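Local coordinates for hydroxyethylphosphonate dioxygenase (Streptomyces albus, PDB 6B9R), which probably cleaves the carbon-carbon bond of 2-hydroxyethylphosphonate with dioxygen at a non-haem iron, giving hydroxymethylphosphonate and formate, at residues 152-157 and 413-418; 179-184 and 331-336; 341-346 and 361-366; 125-130 and 203-208. All blocks are in the same frame, centred on the assembly; numbering follows the deposited sequence.

Contact 1 of 4, residues 152-157 and 413-418; sequences YQFTYF and ELLMLR. With FE (Fe (III) ion), chain E; 2HE ((2-hydroxyethyl)phosphonic acid), chain F.
F154, Y156, L415 and L417 pack in the layer between two antiparallel sheets, on strand segments whose axes pass 9.9 Å apart and run at 171° to each other. L415 straddles the root of Y156: its CD2 meets Y156 CB at 3.7 Å, and its CD1 sits 3.9 Å from Y156 CD1. The same CD1 stands at the edge of the F154 ring, 4.1 Å from F154 CE2, while L417 CD1 approaches that ring obliquely. With CG anti to the backbone N (chi1 179°), Y156 reaches along the gap until its OH lies 4.2 Å from E413 OE2. Two waters bridge it: both hydrogen-bond Y156 OH in the plane of the phenol ring at its edge, and each donates to one oxygen of E413; ring and carboxylate planes are perpendicular. This sandwich of sheets fits the cupin fold, whose metal lies on the far side of strand 152-157. There Q153 OE1 binds iron at 2.1 Å, with H149 and H190 completing the protein's share of the site. Q153 NE2 donates to T155 OG1 at 2.6 Å, within the amide plane, which helps keep the amide oxygen turned to the metal, and NE2 also bonds O4 of the chelating substrate.

Contact 2 of 4, residues 179-184 and 331-336; sequences GDSVWG and TQLAGD
W183 lays its indole over G335 and D336, and this one side chain accounts for the largest share of the buried surface. D336 CB sits over the face of the six-membered ring, 3.6 Å from its centroid and 20° off the normal, a CH-pi contact. The carboxylate runs nearly parallel to the indole plane but beyond the rim of the ring, with D336 CG 3.8 Å from W183 CZ3; of the D336 side chain, CB alone lies over the face. Both have second partners: W183 NE1 bonds Y208 OH, and the carboxylate of D336 is held by T301, T302 N and L338 N. A leucine in place of W183 would probably leave D336 CB without the ring beneath it and Y208 OH without its indole N-H partner. Here strand 181-184, in the sheet that carries the iron, meets the chain that follows on from strand 328-332 of the other sheet. A334 is wedged between W183 and S181: its CB rests 3.7 Å from the backbone N of W183 and also touches W183 CB. S181 holds OG between its backbone N and carbonyl carbon (chi1 62°), pointing across the gap, where it accepts from A334 N at 3.0 Å with an N-H...O angle of 146°. That hydroxyl also rests on L333 CB, 3.5 Å away, and L333 goes on to touch F154.

Contact 3 of 4, residues 341-346 and 361-366; sequences HTTSLA and TYQHQY
Y362 places CG between its backbone N and carbonyl carbon (chi1 62°), which swings the phenol up to H341, while Q363 turns CG beside its own backbone N (chi1 -62°) and extends its amide toward the H341 carbonyl and T343. The Y362 hydroxyl meets the H341 imidazole at its edge, in the ring plane, and hydrogen-bonds ND1 over a short 2.5 Å. The two rings are almost perpendicular, with planes at 83°. Beside them Q363 NE2 donates twice, to H341 O at 2.7 Å and to T343 OG1 at 3.2 Å, and both acceptors lie in the plane of the amide. The first bond is almost straight at its hydrogen, yet the donor stands well above the plane of the H341 carbonyl. Within its own segment, T361 OG1 accepts from Q363 N, forming an ST turn, and donates to Q363 OE1 at 2.7 Å. T343 opens strand 343-349, and the other groups sit in the turns leading into it and into strand 364-369; the two strands flank strand 412-419 in one sheet. The site lies at the dimer interface: T343 OG1 also bonds A248 O and R249 NH1 of the second subunit, and Q363 packs on that A248. With both amide N-H groups of Q363 and its oxygen engaged, the amide has one sensible orientation; a flip would probably bring OE1 against the carbonyl oxygen of H341, two acceptors face to face, and leave the T361 hydroxyl without its acceptor.

Contact 4 of 4, residues 125-130 and 203-208; sequences EWISML and ILALTY
E125 and A205 exchange two backbone hydrogen bonds, E125 N to A205 O at 2.9 Å and A205 N to E125 O at 2.8 Å, and I127 and I203 repeat the exchange two residues along. In that second pair I127 N reaches I203 O at 3.0 Å and I203 N reaches I127 O at 2.9 Å. Between these hydrogen-bonded pairs lies the non-hydrogen-bonded pair of W126 and L204, whose CA atoms are 4.7 Å apart; W126 CA adds a CH...O contact to I203 O. The axes of the short segments run at 142°, an antiparallel pair with marked twist. On the face of I127, I203 and A205, I127 CD1 rests on A205 CB at 3.8 Å. M129 bends at chi2 and chi3, so that its CE returns to within 3.9 Å of I203 CG1 and its sulfur lies near I203 CG2. I203 sets CG1 between its backbone N and carbonyl carbon (chi1 65°), alongside I127 CB. An alanine at I203 would take away CG1, CG2 and CD1 together and is likely to leave the M129 methyl and sulfur without their apolar partner. I127 itself touches the bound substrate, so this face borders the pocket. W126 and L204 turn the other way, toward Y366 and Y368 of the second sheet. Within its own sheet, strand 123-129 lies between strands 106-113 and 202-208, and the latter pairs in turn with the iron-bearing strand 152-158.

Strand 152-157 ties the set together: backbone bonds join it to contact 2 on one flank, T155 N to V182 O at 2.9 Å, and to contact 4 on the other, F154 O to L206 N at 2.8 Å. Contacts 2 and 4 thus flank the strand that carries the iron ligand, and contact 4 adds I127 to the substrate pocket, its side chain about 3 Å from the ligand. Contact 3 lies at the strand ends and adjoining turns of the opposite sheet, bonded to contact 1 through R418 N and T343 O at 2.8 Å. From contact 4, Y208 OH bonds T342 OG1 of contact 3 at 2.7 Å as well as the indole of contact 2.

Contact 1 of 4, residues 152-157 and 413-418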
# COMPACT_ATOMS: atom_id res chain seq x y z
N TYR A 152 14.73 -3.95 3.48
CA TYR A 152 15.05 -5.35 3.20
C TYR A 152 16.33 -5.42 2.38
O TYR A 152 16.66 -4.50 1.63
CB TYR A 152 13.91 -6.00 2.41
CG TYR A 152 12.61 -6.09 3.18
CD1 TYR A 152 11.76 -5.00 3.28
CD2 TYR A 152 12.24 -7.29 3.79
CE1 TYR A 152 10.57 -5.09 3.99
CE2 TYR A 152 11.05 -7.39 4.49
CZ TYR A 152 10.22 -6.30 4.58
OH TYR A 152 9.05 -6.42 5.28
N GLN A 153 17.07 -6.53 2.50
CA GLN A 153 18.25 -6.65 1.66
C GLN A 153 18.28 -7.98 0.92
O GLN A 153 18.06 -9.04 1.52
CB GLN A 153 19.54 -6.49 2.46
CG GLN A 153 20.75 -6.30 1.56
CD GLN A 153 21.95 -5.80 2.34
OE1 GLN A 153 21.86 -4.86 3.11
NE2 GLN A 153 23.09 -6.46 2.15
N PHE A 154 18.54 -7.90 -0.37
CA PHE A 154 18.97 -9.03 -1.18
C PHE A 154 20.43 -8.81 -1.52
O PHE A 154 20.77 -7.76 -2.08
CB PHE A 154 18.15 -9.17 -2.46
CG PHE A 154 18.76 -10.11 -3.43
CD1 PHE A 154 18.60 -11.48 -3.28
CD2 PHE A 154 19.57 -9.64 -4.45
CE1 PHE A 154 19.22 -12.36 -4.16
CE2 PHE A 154 20.20 -10.53 -5.32
CZ PHE A 154 20.01 -11.89 -5.18
N THR A 155 21.27 -9.78 -1.22
CA THR A 155 22.70 -9.64 -1.45
C THR A 155 23.18 -10.77 -2.34
O THR A 155 22.86 -11.94 -2.09
CB THR A 155 23.47 -9.64 -0.14
OG1 THR A 155 22.99 -8.58 0.70
CG2 THR A 155 24.95 -9.43 -0.40
N TYR A 156 23.92 -10.42 -3.39
CA TYR A 156 24.57 -11.36 -4.28
C TYR A 156 26.08 -11.29 -4.08
O TYR A 156 26.64 -10.19 -4.08
CB TYR A 156 24.22 -11.04 -5.74
CG TYR A 156 24.88 -11.97 -6.71
CD1 TYR A 156 24.28 -13.17 -7.06
CD2 TYR A 156 26.10 -11.65 -7.29
CE1 TYR A 156 24.89 -14.03 -7.97
CE2 TYR A 156 26.72 -12.50 -8.19
CZ TYR A 156 26.11 -13.69 -8.52
OH TYR A 156 26.72 -14.53 -9.42
N PHE A 157 26.73 -12.44 -3.90
CA PHE A 157 28.15 -12.48 -3.52
C PHE A 157 29.06 -12.76 -4.71
O PHE A 157 28.75 -13.61 -5.55
CB PHE A 157 28.37 -13.54 -2.44
CG PHE A 157 27.66 -13.25 -1.15
CD1 PHE A 157 28.24 -12.42 -0.20
CD2 PHE A 157 26.41 -13.78 -0.89
CE1 PHE A 157 27.59 -12.14 1.00
CE2 PHE A 157 25.75 -13.51 0.29
CZ PHE A 157 26.34 -12.68 1.25
N GLU A 413 26.40 -13.14 -18.37
CA GLU A 413 25.53 -13.24 -17.21
C GLU A 413 25.12 -11.86 -16.71
O GLU A 413 25.94 -10.93 -16.71
CB GLU A 413 26.22 -14.00 -16.07
CG GLU A 413 25.27 -14.42 -14.95
CD GLU A 413 26.01 -15.10 -13.80
OE1 GLU A 413 27.19 -14.76 -13.58
OE2 GLU A 413 25.42 -15.97 -13.13
N LEU A 414 23.88 -11.73 -16.27
CA LEU A 414 23.48 -10.54 -15.54
C LEU A 414 22.70 -10.93 -14.30
O LEU A 414 22.18 -12.04 -14.18
CB LEU A 414 22.67 -9.56 -16.42
CG LEU A 414 21.32 -9.86 -17.05
CD1 LEU A 414 20.18 -9.91 -16.02
CD2 LEU A 414 21.04 -8.78 -18.08
N LEU A 415 22.63 -9.99 -13.36
CA LEU A 415 21.87 -10.15 -12.14
C LEU A 415 20.56 -9.40 -12.30
O LEU A 415 20.56 -8.25 -12.77
CB LEU A 415 22.66 -9.61 -10.95
CG LEU A 415 22.04 -9.64 -9.55
CD1 LEU A 415 21.70 -11.06 -9.13
CD2 LEU A 415 23.01 -8.99 -8.56
N MET A 416 19.44 -10.03 -11.92
CA MET A 416 18.12 -9.42 -12.04
C MET A 416 17.40 -9.49 -10.70
O MET A 416 17.27 -10.57 -10.10
CB MET A 416 17.28 -10.13 -13.13
CG MET A 416 15.79 -9.75 -13.16
SD MET A 416 14.86 -10.76 -14.36
CE MET A 416 15.23 -9.95 -15.90
N LEU A 417 16.95 -8.34 -10.21
CA LEU A 417 16.13 -8.27 -9.01
C LEU A 417 14.83 -7.57 -9.38
O LEU A 417 14.87 -6.43 -9.84
CB LEU A 417 16.82 -7.51 -7.87
CG LEU A 417 15.92 -7.44 -6.63
CD1 LEU A 417 15.65 -8.83 -6.03
CD2 LEU A 417 16.49 -6.52 -5.57
N ARG A 418 13.71 -8.25 -9.17
CA ARG A 418 12.38 -7.75 -9.47
C ARG A 418 11.63 -7.62 -8.15
O ARG A 418 11.67 -8.55 -7.34
CB ARG A 418 11.64 -8.69 -10.42
CG ARG A 418 12.53 -9.33 -11.46
CD ARG A 418 11.77 -10.40 -12.22
NE ARG A 418 11.61 -10.05 -13.62
CZ ARG A 418 10.66 -10.56 -14.41
NH1 ARG A 418 9.78 -11.43 -13.92
NH2 ARG A 418 10.60 -10.20 -15.68
FE FE E . 22.96 -3.80 4.59
O3 2HE F . 24.64 -2.14 5.30
P 2HE F . 26.10 -1.88 5.36
O1 2HE F . 26.61 -1.94 6.89
O2 2HE F . 26.48 -0.45 4.72
CA 2HE F . 26.87 -3.21 4.41
CB 2HE F . 25.99 -3.46 3.19
O4 2HE F . 24.82 -4.23 3.54
O HOH W 1 28.69 -14.35 -11.29
O HOH W 2 25.54 -16.57 -10.41
O HOH W 3 23.09 -2.41 2.45

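Contact 2 of 4, residues 179-184 and 331-336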
# COMPACT_ATOMS: atom_id res chain seq x y z
N GLY A 179 28.11 -16.34 -6.67
CA GLY A 179 26.85 -16.93 -7.02
C GLY A 179 25.96 -17.30 -5.85
O GLY A 179 24.79 -17.65 -6.07
N ASP A 180 26.47 -17.26 -4.62
CA ASP A 180 25.62 -17.37 -3.44
C ASP A 180 24.83 -16.07 -3.26
O ASP A 180 25.13 -15.03 -3.85
CB ASP A 180 26.45 -17.65 -2.19
CG ASP A 180 27.18 -18.98 -2.27
OD1 ASP A 180 26.69 -19.87 -2.98
OD2 ASP A 180 28.24 -19.12 -1.63
N SER A 181 23.80 -16.15 -2.41
CA SER A 181 22.96 -14.98 -2.18
C SER A 181 22.19 -15.16 -0.88
O SER A 181 22.03 -16.27 -0.37
CB SER A 181 22.00 -14.75 -3.35
OG SER A 181 21.13 -15.86 -3.52
N VAL A 182 21.70 -14.04 -0.34
CA VAL A 182 20.95 -14.08 0.90
C VAL A 182 19.89 -12.99 0.84
O VAL A 182 20.07 -11.96 0.17
CB VAL A 182 21.87 -13.90 2.12
CG1 VAL A 182 22.62 -12.58 2.03
CG2 VAL A 182 21.09 -14.02 3.45
N TRP A 183 18.76 -13.24 1.49
CA TRP A 183 17.67 -12.29 1.62
C TRP A 183 17.42 -12.07 3.11
O TRP A 183 17.42 -13.03 3.88
CB TRP A 183 16.40 -12.81 0.91
CG TRP A 183 15.21 -11.86 0.93
CD1 TRP A 183 14.85 -10.97 -0.06
CD2 TRP A 183 14.24 -11.73 1.96
NE1 TRP A 183 13.71 -10.30 0.31
CE2 TRP A 183 13.31 -10.74 1.55
CE3 TRP A 183 14.05 -12.35 3.20
CZ2 TRP A 183 12.23 -10.36 2.33
CZ3 TRP A 183 12.97 -11.98 3.98
CH2 TRP A 183 12.07 -10.99 3.54
N GLY A 184 17.23 -10.82 3.52
CA GLY A 184 17.27 -10.49 4.94
C GLY A 184 16.23 -9.46 5.32
O GLY A 184 15.86 -8.59 4.53
N THR A 331 18.78 -18.88 -12.97
CA THR A 331 19.08 -19.50 -11.68
C THR A 331 18.33 -18.71 -10.61
O THR A 331 18.43 -17.48 -10.56
CB THR A 331 20.59 -19.49 -11.39
OG1 THR A 331 21.29 -20.20 -12.42
CG2 THR A 331 20.88 -20.17 -10.05
N GLN A 332 17.57 -19.42 -9.77
CA GLN A 332 16.76 -18.77 -8.74
C GLN A 332 17.62 -18.45 -7.53
O GLN A 332 18.26 -19.34 -6.96
CB GLN A 332 15.59 -19.68 -8.35
CG GLN A 332 14.77 -19.19 -7.14
CD GLN A 332 13.80 -20.25 -6.61
OE1 GLN A 332 13.13 -20.93 -7.39
NE2 GLN A 332 13.74 -20.40 -5.29
N LEU A 333 17.66 -17.17 -7.14
CA LEU A 333 18.47 -16.74 -6.02
C LEU A 333 17.57 -16.55 -4.80
O LEU A 333 16.38 -16.89 -4.81
CB LEU A 333 19.25 -15.47 -6.41
CG LEU A 333 19.97 -15.60 -7.76
CD1 LEU A 333 20.62 -14.27 -8.16
CD2 LEU A 333 21.00 -16.74 -7.71
N ALA A 334 18.14 -16.02 -3.72
CA ALA A 334 17.45 -16.03 -2.43
C ALA A 334 16.21 -15.15 -2.46
O ALA A 334 16.22 -14.05 -3.02
CB ALA A 334 18.40 -15.56 -1.33
N GLY A 335 15.15 -15.62 -1.81
CA GLY A 335 13.98 -14.79 -1.61
C GLY A 335 13.25 -15.31 -0.40
O GLY A 335 13.79 -16.07 0.40
N ASP A 336 11.98 -14.91 -0.28
CA ASP A 336 11.19 -15.33 0.88
C ASP A 336 9.71 -15.15 0.58
O ASP A 336 9.34 -14.16 -0.07
CB ASP A 336 11.56 -14.54 2.14
CG ASP A 336 11.01 -15.18 3.41
OD1 ASP A 336 11.61 -16.17 3.87
OD2 ASP A 336 9.99 -14.69 3.93

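Contact 3 of 4, residues 341-346 and 361-366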
# COMPACT_ATOMS: atom_id res chain seq x y z
N HIS A 341 6.39 -11.04 -4.23
CA HIS A 341 6.63 -10.27 -5.45
C HIS A 341 8.10 -9.94 -5.66
O HIS A 341 8.42 -9.17 -6.57
CB HIS A 341 5.80 -8.99 -5.42
CG HIS A 341 4.38 -9.24 -5.01
ND1 HIS A 341 3.52 -10.00 -5.77
CD2 HIS A 341 3.70 -8.87 -3.91
CE1 HIS A 341 2.35 -10.06 -5.16
NE2 HIS A 341 2.43 -9.39 -4.02
N THR A 342 9.00 -10.49 -4.84
CA THR A 342 10.43 -10.34 -5.05
C THR A 342 10.94 -11.59 -5.76
O THR A 342 10.81 -12.70 -5.24
CB THR A 342 11.17 -10.12 -3.73
OG1 THR A 342 10.81 -8.85 -3.19
CG2 THR A 342 12.67 -10.15 -3.96
N THR A 343 11.48 -11.40 -6.96
CA THR A 343 12.13 -12.47 -7.73
C THR A 343 13.58 -12.07 -7.94
O THR A 343 13.85 -10.98 -8.46
CB THR A 343 11.47 -12.69 -9.09
OG1 THR A 343 10.08 -12.96 -8.92
CG2 THR A 343 12.13 -13.86 -9.86
N SER A 344 14.50 -12.95 -7.57
CA SER A 344 15.92 -12.71 -7.78
C SER A 344 16.46 -13.81 -8.69
O SER A 344 16.21 -15.00 -8.45
CB SER A 344 16.66 -12.68 -6.44
OG SER A 344 16.42 -13.87 -5.72
N LEU A 345 17.19 -13.41 -9.73
CA LEU A 345 17.67 -14.34 -10.74
C LEU A 345 19.08 -14.01 -11.20
O LEU A 345 19.43 -12.84 -11.38
CB LEU A 345 16.76 -14.35 -11.97
CG LEU A 345 15.32 -14.79 -11.74
CD1 LEU A 345 14.46 -14.43 -12.96
CD2 LEU A 345 15.26 -16.27 -11.46
N ALA A 346 19.88 -15.06 -11.40
CA ALA A 346 21.04 -14.96 -12.26
C ALA A 346 20.59 -15.36 -13.66
O ALA A 346 19.92 -16.39 -13.82
CB ALA A 346 22.18 -15.86 -11.77
N THR A 361 5.98 -7.90 -16.60
CA THR A 361 5.62 -8.20 -15.23
C THR A 361 5.15 -6.92 -14.56
O THR A 361 5.51 -5.81 -14.96
CB THR A 361 6.78 -8.82 -14.44
OG1 THR A 361 6.40 -8.99 -13.07
CG2 THR A 361 8.03 -7.93 -14.50
N TYR A 362 4.33 -7.09 -13.52
CA TYR A 362 3.94 -5.98 -12.66
C TYR A 362 5.08 -5.48 -11.77
O TYR A 362 4.91 -4.46 -11.09
CB TYR A 362 2.77 -6.41 -11.77
CG TYR A 362 3.10 -7.56 -10.82
CD1 TYR A 362 2.98 -8.89 -11.23
CD2 TYR A 362 3.52 -7.31 -9.52
CE1 TYR A 362 3.28 -9.93 -10.36
CE2 TYR A 362 3.82 -8.33 -8.66
CZ TYR A 362 3.70 -9.64 -9.08
OH TYR A 362 3.99 -10.64 -8.19
N GLN A 363 6.21 -6.18 -11.74
CA GLN A 363 7.31 -5.81 -10.87
C GLN A 363 8.18 -4.73 -11.50
O GLN A 363 8.32 -4.67 -12.72
CB GLN A 363 8.19 -7.03 -10.57
CG GLN A 363 7.48 -8.16 -9.86
CD GLN A 363 8.13 -9.48 -10.16
OE1 GLN A 363 8.22 -9.90 -11.32
NE2 GLN A 363 8.63 -10.13 -9.13
N HIS A 364 8.77 -3.88 -10.65
CA HIS A 364 9.96 -3.14 -11.04
C HIS A 364 11.09 -4.13 -11.32
O HIS A 364 11.15 -5.19 -10.71
CB HIS A 364 10.42 -2.20 -9.91
CG HIS A 364 9.42 -1.15 -9.54
ND1 HIS A 364 9.36 0.07 -10.17
CD2 HIS A 364 8.45 -1.13 -8.60
CE1 HIS A 364 8.40 0.80 -9.63
NE2 HIS A 364 7.83 0.09 -8.68
N GLN A 365 12.03 -3.76 -12.19
CA GLN A 365 13.19 -4.62 -12.40
C GLN A 365 14.49 -3.82 -12.33
O GLN A 365 14.56 -2.68 -12.78
CB GLN A 365 13.12 -5.35 -13.75
CG GLN A 365 11.84 -6.16 -13.88
CD GLN A 365 11.81 -6.99 -15.13
OE1 GLN A 365 12.60 -7.93 -15.29
NE2 GLN A 365 10.90 -6.65 -16.05
N TYR A 366 15.52 -4.47 -11.78
CA TYR A 366 16.87 -3.95 -11.71
C TYR A 366 17.80 -4.97 -12.37
O TYR A 366 17.69 -6.16 -12.09
CB TYR A 366 17.27 -3.68 -10.25
CG TYR A 366 18.75 -3.50 -10.01
CD1 TYR A 366 19.58 -4.60 -9.80
CD2 TYR A 366 19.32 -2.23 -9.99
CE1 TYR A 366 20.93 -4.45 -9.59
CE2 TYR A 366 20.68 -2.06 -9.79
CZ TYR A 366 21.48 -3.18 -9.59
OH TYR A 366 22.84 -3.05 -9.37

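Contact 4 of 4, residues 125-130 and 203-208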
# COMPACT_ATOMS: atom_id res chain seq x y z
N GLU A 125 23.51 -1.00 -4.02
CA GLU A 125 24.89 -0.56 -3.94
C GLU A 125 25.81 -1.72 -4.28
O GLU A 125 25.60 -2.85 -3.82
CB GLU A 125 25.23 -0.01 -2.54
CG GLU A 125 24.36 1.16 -2.10
CD GLU A 125 24.81 2.49 -2.69
OE1 GLU A 125 25.92 2.94 -2.35
OE2 GLU A 125 24.05 3.08 -3.48
N TRP A 126 26.78 -1.45 -5.15
CA TRP A 126 27.98 -2.26 -5.27
C TRP A 126 28.87 -1.93 -4.08
O TRP A 126 29.07 -0.76 -3.76
CB TRP A 126 28.67 -1.91 -6.59
CG TRP A 126 30.00 -2.55 -6.88
CD1 TRP A 126 30.24 -3.62 -7.70
CD2 TRP A 126 31.29 -2.13 -6.39
NE1 TRP A 126 31.58 -3.90 -7.74
CE2 TRP A 126 32.25 -3.01 -6.94
CE3 TRP A 126 31.72 -1.12 -5.52
CZ2 TRP A 126 33.61 -2.90 -6.66
CZ3 TRP A 126 33.08 -1.00 -5.24
CH2 TRP A 126 34.01 -1.89 -5.81
N ILE A 127 29.36 -2.96 -3.38
CA ILE A 127 30.16 -2.72 -2.17
C ILE A 127 31.31 -3.71 -2.13
O ILE A 127 31.09 -4.92 -2.08
CB ILE A 127 29.33 -2.82 -0.88
CG1 ILE A 127 28.06 -1.95 -0.96
CG2 ILE A 127 30.20 -2.41 0.31
CD1 ILE A 127 27.12 -2.11 0.21
N SER A 128 32.54 -3.20 -2.14
CA SER A 128 33.70 -4.07 -2.04
C SER A 128 34.09 -4.24 -0.58
O SER A 128 34.09 -3.28 0.20
CB SER A 128 34.89 -3.53 -2.83
OG SER A 128 35.39 -2.35 -2.23
N MET A 129 34.43 -5.47 -0.20
CA MET A 129 34.92 -5.74 1.14
C MET A 129 36.38 -5.33 1.23
O MET A 129 37.23 -5.90 0.52
CB MET A 129 34.74 -7.21 1.48
CG MET A 129 33.32 -7.59 1.91
SD MET A 129 32.12 -7.51 0.56
CE MET A 129 31.25 -5.99 0.95
N LEU A 130 36.69 -4.35 2.08
CA LEU A 130 38.06 -3.90 2.24
C LEU A 130 38.74 -4.47 3.48
O LEU A 130 39.94 -4.26 3.66
CB LEU A 130 38.12 -2.37 2.30
CG LEU A 130 37.41 -1.61 1.19
CD1 LEU A 130 37.48 -0.09 1.43
CD2 LEU A 130 37.98 -1.99 -0.17
N ILE A 203 30.02 -7.38 -3.13
CA ILE A 203 28.62 -7.77 -3.17
C ILE A 203 27.84 -6.76 -4.00
O ILE A 203 28.23 -5.60 -4.15
CB ILE A 203 27.99 -7.89 -1.77
CG1 ILE A 203 27.93 -6.52 -1.06
CG2 ILE A 203 28.72 -8.95 -0.92
CD1 ILE A 203 27.40 -6.60 0.36
N LEU A 204 26.73 -7.22 -4.53
CA LEU A 204 25.66 -6.34 -5.00
C LEU A 204 24.62 -6.40 -3.89
O LEU A 204 23.88 -7.38 -3.77
CB LEU A 204 25.10 -6.78 -6.35
CG LEU A 204 25.88 -6.34 -7.61
CD1 LEU A 204 25.84 -4.83 -7.79
CD2 LEU A 204 27.33 -6.83 -7.59
N ALA A 205 24.60 -5.35 -3.06
CA ALA A 205 23.68 -5.21 -1.93
C ALA A 205 22.46 -4.45 -2.43
O ALA A 205 22.46 -3.21 -2.48
CB ALA A 205 24.35 -4.47 -0.77
N LEU A 206 21.43 -5.19 -2.84
CA LEU A 206 20.25 -4.61 -3.46
C LEU A 206 19.17 -4.46 -2.39
O LEU A 206 18.30 -5.31 -2.22
CB LEU A 206 19.79 -5.48 -4.64
CG LEU A 206 20.87 -5.95 -5.63
CD1 LEU A 206 20.26 -6.68 -6.84
CD2 LEU A 206 21.76 -4.79 -6.09
N THR A 207 19.24 -3.35 -1.65
CA THR A 207 18.22 -3.10 -0.65
C THR A 207 16.99 -2.46 -1.30
O THR A 207 17.08 -1.82 -2.35
CB THR A 207 18.74 -2.21 0.49
OG1 THR A 207 18.98 -0.89 0.01
CG2 THR A 207 20.04 -2.77 1.08
N TYR A 208 15.84 -2.65 -0.66
CA TYR A 208 14.57 -2.18 -1.19
C TYR A 208 13.55 -2.17 -0.06
O TYR A 208 13.79 -2.72 1.02
CB TYR A 208 14.11 -3.03 -2.39
CG TYR A 208 13.61 -4.42 -2.02
CD1 TYR A 208 14.51 -5.47 -1.82
CD2 TYR A 208 12.25 -4.69 -1.90
CE1 TYR A 208 14.07 -6.75 -1.49
CE2 TYR A 208 11.79 -5.97 -1.56
CZ TYR A 208 12.72 -7.00 -1.36
OH TYR A 208 12.30 -8.28 -1.03